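Local atomic coordinates of uncharacterized protein (Desulfovibrio piger, PDB entry 4LG3), a protein that is of unknown function and belongs to the DUF4875 family, a group within the CamS-like clan. Residues L128-L133 / A154-K159; I31-Q36 / A57-A62; Y66-Q69 / V75-I78. All blocks are in the same frame, centred on the assembly; numbering follows the deposited sequence.

How the contacts relate
From the N terminus, contact 2 comes first: after strand 26-36 the chain turns away and comes back as helix 53-71, which lies against the strand; 20 residues lie between segments 31-36 and 57-62. Contact 3 then closes a tighter turn, with only five residues between its segments. The two are in series, neither nested nor crossed, yet they share helix 53-71 and touch where Ile78 meets Ile31 and Val60. Strand 26-36, helix 53-71 and the parallel strand 75-81 form a beta-alpha-beta crossover, with the short strand 42-44 inserted before the helix. Contact 1, last in series, pairs helices 125-137 and 149-160, touches neither of the others and lies across the chain's centre from contact 3, their centres about 35 Å apart.

Contact 1 of 3, residues L128-L133 / A154-K159; sequences LKIQCL and AAIAKK
Leu133 and Ile156 form the centre of this helix-helix contact, and their side chains slide past each other in opposite directions. Leu133 has CG beside its own backbone N (chi1 -65°) and an extended second torsion, which carries CD1 to within 3.8 Å of Ile156 CG2. Lower on the same side chain, Leu133 CB lies 4.1 Å from Ile156 CG1, so two points along the leucine engage both branches of the isoleucine. Ile130, one turn earlier, adds a looser touch in which its CG2 stands 4.3 Å from Ile156 CG2. The segment axes pass 10.7 Å apart, their N-to-C directions 128° from each other, a spacing bridged by these branched side chains.

Lys159 works differently. Its CG lies anti to the backbone N (chi1 -150°), and the chain bends at chi2 and again at chi4 as it runs slantwise across the end of Leu133. Lys159 CD rests 3.9 Å from Leu133 CD1, while NZ ends 3.8 Å from Leu133 CD2.

Beside these residues, Leu160 touches Ile130 and Leu133, and Trp134 and Met137 touch Ile156. Apolar packing is therefore what joins helices 125-137 and 149-160 here, while at the exposed border Lys159 NZ and Lys129 NZ stand 5.6 Å apart, two like charges that, if both are protonated, would probably add a mild repulsion.

Contact 2 of 3, residues I31-Q36 / A57-A62; sequences IVLVEQ and AATVIA
Ile31 opens the first segment by reaching across to two residues of the helix. Its CG1 is lodged between the backbone N and the carbonyl carbon (chi1 62°), a crowded position, and the extended second torsion sends CD1 outward to lie 3.9 Å from Thr59 CG2. The same methyl also stands 4.3 Å from Val60 CG1, so the end of one isoleucine meets two consecutive helix residues.

Val32 points its side chain away from the helix, to the other side of the strand, where it touches Thr13. At Leu33 the helix is met again. The CB of this residue does not aim directly at the helix, but its branched end swings nearer and places CD2 3.9 Å from Thr59 CG2. That threonine methyl is thus touched by Ile31 and Leu33 together, two residues apart on the strand. Its hydroxyl takes no part in this packing: OG1 is hydrogen-bonded to Gln55 O, one turn back in the helix, and to Gln8 N. Thr59 therefore divides its work, the methyl serving the core and the oxygen tying the N-terminal segment to the helix. From Val34 onward the strand runs on past the helix.

Strand 10-18 lies along one edge of strand 26-36; 75-81 and, farther along, the short strand 42-44 pair with the other. Phe10 touches both Ile31 and Thr59, while Ile78 and Leu80 meet Ile31 and Val60, so helix 53-71 packs over an apolar surface to which strands 10-18, 26-36 and 75-81 contribute.

Contact 3 of 3, residues Y66-Q69 / V75-I78; sequences YYAQ and VVSI
Val76 makes the purely aliphatic part of this contact, spreading its two methyls over consecutive residues of the helix. With CG1 anti to the backbone N (chi1 178°), that branch reaches Tyr67, its CG1 3.8 Å from Tyr67 CB. The other branch lies against the helix backbone: Val76 CG2 is 3.6 Å from Ala68 CA and 3.9 Å from Ala68 CB. The small alanine probably helps the strand to come close, the CA atoms of Ala68 and Val76 being 6.1 Å apart.

The aromatic part belongs to Tyr67 and Ile78. Their side chains cross at about a right angle, and Ile78 CD1 approaches the ring obliquely, 3.8 Å from Tyr67 CD2. The phenol is also anchored at its far end, where OH is hydrogen-bonded to Glu15 of strand 10-18, which probably limits how far the ring can swing. Within the helix, Tyr66 turns its edge, through CD2, to one face of the Tyr67 ring.

Strand 75-81 lies between 26-36 and 92-98 in the sheet. Val29 of the former touches Tyr67 and Ile78, while Tyr98 of the latter reaches Ala68, so the later part of helix 53-71 rests across three neighbouring strands.

Contact 1 of 3, residues L128-L133 / A154-K159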
loop_
_atom_site.group_PDB
_atom_site.type_symbol
_atom_site.label_atom_id
_atom_site.label_comp_id
_atom_site.label_asym_id
_atom_site.label_seq_id
_atom_site.Cartn_x
_atom_site.Cartn_y
_atom_site.Cartn_z
ATOM N N LEU A 128 7.630 10.483 -2.846
ATOM C CA LEU A 128 7.603 9.322 -3.731
ATOM C C LEU A 128 8.920 9.150 -4.482
ATOM O O LEU A 128 9.387 8.021 -4.641
ATOM C CB LEU A 128 6.426 9.437 -4.714
ATOM C CG LEU A 128 5.016 9.249 -4.121
ATOM C CD1 LEU A 128 3.970 9.680 -5.110
ATOM C CD2 LEU A 128 4.781 7.824 -3.677
ATOM N N LYS A 129 9.541 10.262 -4.894
ATOM C CA LYS A 129 10.841 10.276 -5.559
ATOM C C LYS A 129 11.920 9.818 -4.572
ATOM O O LYS A 129 12.794 9.043 -4.965
ATOM C CB LYS A 129 11.162 11.688 -6.125
ATOM C CG LYS A 129 12.488 11.810 -6.894
ATOM C CD LYS A 129 12.384 11.330 -8.348
ATOM C CE LYS A 129 13.620 10.587 -8.815
ATOM N NZ LYS A 129 13.336 9.722 -9.997
ATOM N N ILE A 130 11.848 10.262 -3.298
ATOM C CA ILE A 130 12.833 9.898 -2.269
ATOM C C ILE A 130 12.790 8.370 -2.069
ATOM O O ILE A 130 13.856 7.730 -2.011
ATOM C CB ILE A 130 12.624 10.692 -0.935
ATOM C CG1 ILE A 130 12.964 12.180 -1.106
ATOM C CG2 ILE A 130 13.447 10.104 0.217
ATOM C CD1 ILE A 130 12.523 13.082 0.061
ATOM N N GLN A 131 11.553 7.795 -2.008
ATOM C CA GLN A 131 11.273 6.345 -1.864
ATOM C C GLN A 131 11.856 5.543 -3.006
ATOM O O GLN A 131 12.436 4.486 -2.784
ATOM C CB GLN A 131 9.765 6.080 -1.823
ATOM C CG GLN A 131 9.120 6.485 -0.526
ATOM C CD GLN A 131 7.754 5.895 -0.427
ATOM O OE1 GLN A 131 7.050 5.714 -1.427
ATOM N NE2 GLN A 131 7.351 5.588 0.781
ATOM N N CYS A 132 11.697 6.065 -4.222
ATOM C CA CYS A 132 12.215 5.471 -5.446
ATOM C C CYS A 132 13.765 5.455 -5.422
ATOM O O CYS A 132 14.363 4.409 -5.710
ATOM C CB CYS A 132 11.676 6.209 -6.667
ATOM S SG CYS A 132 12.220 5.508 -8.246
ATOM N N LEU A 133 14.401 6.588 -5.028
ATOM C CA LEU A 133 15.853 6.680 -4.910
ATOM C C LEU A 133 16.357 5.754 -3.817
ATOM O O LEU A 133 17.300 5.017 -4.062
ATOM C CB LEU A 133 16.318 8.111 -4.662
ATOM C CG LEU A 133 16.064 9.134 -5.774
ATOM C CD1 LEU A 133 16.633 10.484 -5.403
ATOM C CD2 LEU A 133 16.631 8.675 -7.099
ATOM N N ALA A 154 22.266 11.292 3.026
ATOM C CA ALA A 154 23.143 12.348 2.504
ATOM C C ALA A 154 23.264 12.329 0.967
ATOM O O ALA A 154 23.240 13.395 0.349
ATOM C CB ALA A 154 24.522 12.234 3.123
ATOM N N ALA A 155 23.398 11.129 0.356
ATOM C CA ALA A 155 23.525 10.967 -1.092
ATOM C C ALA A 155 22.231 11.358 -1.812
ATOM O O ALA A 155 22.306 11.923 -2.905
ATOM C CB ALA A 155 23.906 9.536 -1.426
ATOM N N ILE A 156 21.045 11.066 -1.201
ATOM C CA ILE A 156 19.741 11.423 -1.784
ATOM C C ILE A 156 19.602 12.940 -1.673
ATOM O O ILE A 156 19.272 13.597 -2.657
ATOM C CB ILE A 156 18.531 10.628 -1.172
ATOM C CG1 ILE A 156 18.665 9.110 -1.445
ATOM C CG2 ILE A 156 17.177 11.138 -1.715
ATOM C CD1 ILE A 156 17.870 8.218 -0.522
ATOM N N ALA A 157 19.947 13.491 -0.499
ATOM C CA ALA A 157 19.926 14.926 -0.207
ATOM C C ALA A 157 20.772 15.699 -1.211
ATOM O O ALA A 157 20.290 16.683 -1.762
ATOM C CB ALA A 157 20.428 15.179 1.204
ATOM N N LYS A 158 22.004 15.220 -1.492
ATOM C CA LYS A 158 22.945 15.834 -2.432
ATOM C C LYS A 158 22.416 15.793 -3.862
ATOM O O LYS A 158 22.636 16.731 -4.623
ATOM C CB LYS A 158 24.313 15.135 -2.367
ATOM C CG LYS A 158 25.451 15.998 -2.914
ATOM C CD LYS A 158 26.811 15.464 -2.530
ATOM C CE LYS A 158 27.838 16.571 -2.464
ATOM N NZ LYS A 158 29.093 16.146 -1.782
ATOM N N LYS A 159 21.722 14.713 -4.220
ATOM C CA LYS A 159 21.158 14.519 -5.548
ATOM C C LYS A 159 19.935 15.434 -5.786
ATOM O O LYS A 159 19.810 16.029 -6.855
ATOM C CB LYS A 159 20.761 13.040 -5.729
ATOM C CG LYS A 159 20.843 12.557 -7.168
ATOM C CD LYS A 159 19.800 11.501 -7.491
ATOM C CE LYS A 159 20.068 10.879 -8.841
ATOM N NZ LYS A 159 18.809 10.582 -9.579
#

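Contact 2 of 3, residues I31-Q36 / A57-A62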
loop_
_atom_site.group_PDB
_atom_site.type_symbol
_atom_site.label_atom_id
_atom_site.label_comp_id
_atom_site.label_asym_id
_atom_site.label_seq_id
_atom_site.Cartn_x
_atom_site.Cartn_y
_atom_site.Cartn_z
ATOM N N ILE A 31 -2.145 -3.414 -4.435
ATOM C CA ILE A 31 -2.660 -2.444 -5.387
ATOM C C ILE A 31 -1.875 -1.149 -5.252
ATOM O O ILE A 31 -1.177 -0.944 -4.253
ATOM C CB ILE A 31 -4.211 -2.231 -5.237
ATOM C CG1 ILE A 31 -4.606 -1.679 -3.862
ATOM C CG2 ILE A 31 -5.010 -3.519 -5.623
ATOM C CD1 ILE A 31 -6.013 -1.021 -3.790
ATOM N N VAL A 32 -1.974 -0.283 -6.273
ATOM C CA VAL A 32 -1.385 1.066 -6.283
ATOM C C VAL A 32 -2.439 2.036 -6.826
ATOM O O VAL A 32 -3.302 1.627 -7.617
ATOM C CB VAL A 32 -0.036 1.222 -7.075
ATOM C CG1 VAL A 32 1.113 0.475 -6.410
ATOM C CG2 VAL A 32 -0.182 0.835 -8.551
ATOM N N LEU A 33 -2.313 3.331 -6.458
ATOM C CA LEU A 33 -3.161 4.384 -6.982
ATOM C C LEU A 33 -2.683 4.771 -8.358
ATOM O O LEU A 33 -1.471 4.919 -8.568
ATOM C CB LEU A 33 -3.176 5.616 -6.078
ATOM C CG LEU A 33 -3.743 5.463 -4.684
ATOM C CD1 LEU A 33 -3.701 6.791 -3.968
ATOM C CD2 LEU A 33 -5.166 4.853 -4.697
ATOM N N VAL A 34 -3.622 4.947 -9.294
ATOM C CA VAL A 34 -3.288 5.341 -10.665
ATOM C C VAL A 34 -4.060 6.584 -11.095
ATOM O O VAL A 34 -5.053 6.978 -10.472
ATOM C CB VAL A 34 -3.489 4.201 -11.701
ATOM C CG1 VAL A 34 -2.579 3.011 -11.391
ATOM C CG2 VAL A 34 -4.956 3.777 -11.803
ATOM N N GLU A 35 -3.591 7.199 -12.181
ATOM C CA GLU A 35 -4.286 8.328 -12.815
ATOM C C GLU A 35 -4.044 8.289 -14.306
ATOM O O GLU A 35 -3.119 7.618 -14.744
ATOM C CB GLU A 35 -3.851 9.680 -12.210
ATOM C CG GLU A 35 -2.412 10.064 -12.497
ATOM C CD GLU A 35 -1.978 11.356 -11.843
ATOM O OE1 GLU A 35 -2.733 12.350 -11.923
ATOM O OE2 GLU A 35 -0.877 11.375 -11.252
ATOM N N GLN A 36 -4.835 9.036 -15.081
ATOM C CA GLN A 36 -4.626 9.195 -16.533
ATOM C C GLN A 36 -3.695 10.349 -16.812
ATOM O O GLN A 36 -3.877 11.423 -16.221
ATOM C CB GLN A 36 -5.931 9.498 -17.264
ATOM C CG GLN A 36 -6.979 8.439 -17.193
ATOM C CD GLN A 36 -8.046 8.733 -18.209
ATOM O OE1 GLN A 36 -7.863 8.517 -19.414
ATOM N NE2 GLN A 36 -9.172 9.264 -17.752
ATOM N N ALA A 57 -8.878 4.257 2.697
ATOM C CA ALA A 57 -9.667 3.165 3.281
ATOM C C ALA A 57 -10.743 2.683 2.292
ATOM O O ALA A 57 -10.843 1.485 2.050
ATOM C CB ALA A 57 -10.311 3.618 4.584
ATOM N N ALA A 58 -11.491 3.616 1.674
ATOM C CA ALA A 58 -12.539 3.302 0.694
ATOM C C ALA A 58 -11.979 2.543 -0.506
ATOM O O ALA A 58 -12.684 1.707 -1.062
ATOM C CB ALA A 58 -13.228 4.567 0.223
ATOM N N THR A 59 -10.707 2.807 -0.877
ATOM C CA THR A 59 -10.028 2.167 -2.004
ATOM C C THR A 59 -9.783 0.673 -1.700
ATOM O O THR A 59 -10.110 -0.182 -2.536
ATOM C CB THR A 59 -8.730 2.930 -2.327
ATOM O OG1 THR A 59 -9.072 4.279 -2.607
ATOM C CG2 THR A 59 -7.975 2.359 -3.542
ATOM N N VAL A 60 -9.247 0.366 -0.504
ATOM C CA VAL A 60 -8.947 -1.010 -0.113
ATOM C C VAL A 60 -10.237 -1.772 0.178
ATOM O O VAL A 60 -10.312 -2.953 -0.168
ATOM C CB VAL A 60 -7.874 -1.167 1.024
ATOM C CG1 VAL A 60 -6.478 -0.758 0.516
ATOM C CG2 VAL A 60 -8.253 -0.399 2.292
ATOM N N ILE A 61 -11.264 -1.091 0.747
ATOM C CA ILE A 61 -12.577 -1.693 0.987
ATOM C C ILE A 61 -13.168 -2.134 -0.353
ATOM O O ILE A 61 -13.538 -3.291 -0.472
ATOM C CB ILE A 61 -13.533 -0.754 1.791
ATOM C CG1 ILE A 61 -13.006 -0.564 3.252
ATOM C CG2 ILE A 61 -14.984 -1.296 1.819
ATOM C CD1 ILE A 61 -13.556 0.705 3.984
ATOM N N ALA A 62 -13.208 -1.243 -1.362
ATOM C CA ALA A 62 -13.764 -1.504 -2.701
ATOM C C ALA A 62 -12.988 -2.577 -3.436
ATOM O O ALA A 62 -13.604 -3.390 -4.108
ATOM C CB ALA A 62 -13.777 -0.233 -3.529
#

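Contact 3 of 3, residues Y66-Q69 / V75-I78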
loop_
_atom_site.group_PDB
_atom_site.type_symbol
_atom_site.label_atom_id
_atom_site.label_comp_id
_atom_site.label_asym_id
_atom_site.label_seq_id
_atom_site.Cartn_x
_atom_site.Cartn_y
_atom_site.Cartn_z
ATOM N N TYR A 66 -14.455 -6.283 -4.526
ATOM C CA TYR A 66 -14.288 -6.648 -5.935
ATOM C C TYR A 66 -13.653 -8.035 -6.077
ATOM O O TYR A 66 -14.223 -8.888 -6.741
ATOM C CB TYR A 66 -13.459 -5.591 -6.727
ATOM C CG TYR A 66 -12.992 -6.106 -8.085
ATOM C CD1 TYR A 66 -13.909 -6.383 -9.107
ATOM C CD2 TYR A 66 -11.650 -6.421 -8.310
ATOM C CE1 TYR A 66 -13.498 -6.956 -10.314
ATOM C CE2 TYR A 66 -11.231 -6.985 -9.511
ATOM C CZ TYR A 66 -12.158 -7.260 -10.505
ATOM O OH TYR A 66 -11.728 -7.817 -11.683
ATOM N N TYR A 67 -12.511 -8.267 -5.437
ATOM C CA TYR A 67 -11.784 -9.516 -5.538
ATOM C C TYR A 67 -12.520 -10.683 -4.912
ATOM O O TYR A 67 -12.411 -11.790 -5.440
ATOM C CB TYR A 67 -10.361 -9.379 -4.974
ATOM C CG TYR A 67 -9.441 -8.696 -5.959
ATOM C CD1 TYR A 67 -8.976 -9.366 -7.092
ATOM C CD2 TYR A 67 -9.078 -7.363 -5.793
ATOM C CE1 TYR A 67 -8.144 -8.734 -8.012
ATOM C CE2 TYR A 67 -8.286 -6.707 -6.734
ATOM C CZ TYR A 67 -7.795 -7.408 -7.822
ATOM O OH TYR A 67 -6.933 -6.801 -8.692
ATOM N N ALA A 68 -13.282 -10.456 -3.834
ATOM C CA ALA A 68 -14.071 -11.508 -3.183
ATOM C C ALA A 68 -15.113 -12.060 -4.182
ATOM O O ALA A 68 -15.213 -13.267 -4.368
ATOM C CB ALA A 68 -14.735 -10.957 -1.928
ATOM N N GLN A 69 -15.788 -11.155 -4.889
ATOM C CA GLN A 69 -16.784 -11.435 -5.906
ATOM C C GLN A 69 -16.147 -12.081 -7.164
ATOM O O GLN A 69 -16.606 -13.128 -7.605
ATOM C CB GLN A 69 -17.499 -10.109 -6.263
ATOM C CG GLN A 69 -18.403 -10.099 -7.517
ATOM C CD GLN A 69 -19.875 -10.239 -7.223
ATOM O OE1 GLN A 69 -20.423 -9.622 -6.292
ATOM N NE2 GLN A 69 -20.550 -11.037 -8.048
ATOM N N VAL A 75 -11.770 -15.295 1.700
ATOM C CA VAL A 75 -10.966 -14.285 2.393
ATOM C C VAL A 75 -10.170 -13.511 1.364
ATOM O O VAL A 75 -9.581 -14.117 0.462
ATOM C CB VAL A 75 -9.997 -14.920 3.461
ATOM C CG1 VAL A 75 -9.343 -13.848 4.341
ATOM C CG2 VAL A 75 -10.702 -15.950 4.306
ATOM N N VAL A 76 -10.104 -12.179 1.527
ATOM C CA VAL A 76 -9.345 -11.318 0.623
ATOM C C VAL A 76 -8.565 -10.302 1.429
ATOM O O VAL A 76 -9.138 -9.563 2.215
ATOM C CB VAL A 76 -10.249 -10.629 -0.437
ATOM C CG1 VAL A 76 -9.441 -9.707 -1.345
ATOM C CG2 VAL A 76 -11.002 -11.651 -1.270
ATOM N N SER A 77 -7.260 -10.254 1.206
ATOM C CA SER A 77 -6.353 -9.277 1.806
ATOM C C SER A 77 -5.892 -8.308 0.752
ATOM O O SER A 77 -5.446 -8.728 -0.307
ATOM C CB SER A 77 -5.158 -9.957 2.461
ATOM O OG SER A 77 -5.512 -10.380 3.762
ATOM N N ILE A 78 -6.061 -7.011 1.011
ATOM C CA ILE A 78 -5.642 -5.937 0.089
ATOM C C ILE A 78 -4.591 -5.046 0.777
ATOM O O ILE A 78 -4.792 -4.620 1.902
ATOM C CB ILE A 78 -6.834 -5.082 -0.452
ATOM C CG1 ILE A 78 -7.976 -5.944 -1.037
ATOM C CG2 ILE A 78 -6.371 -3.990 -1.429
ATOM C CD1 ILE A 78 -7.715 -6.696 -2.318
#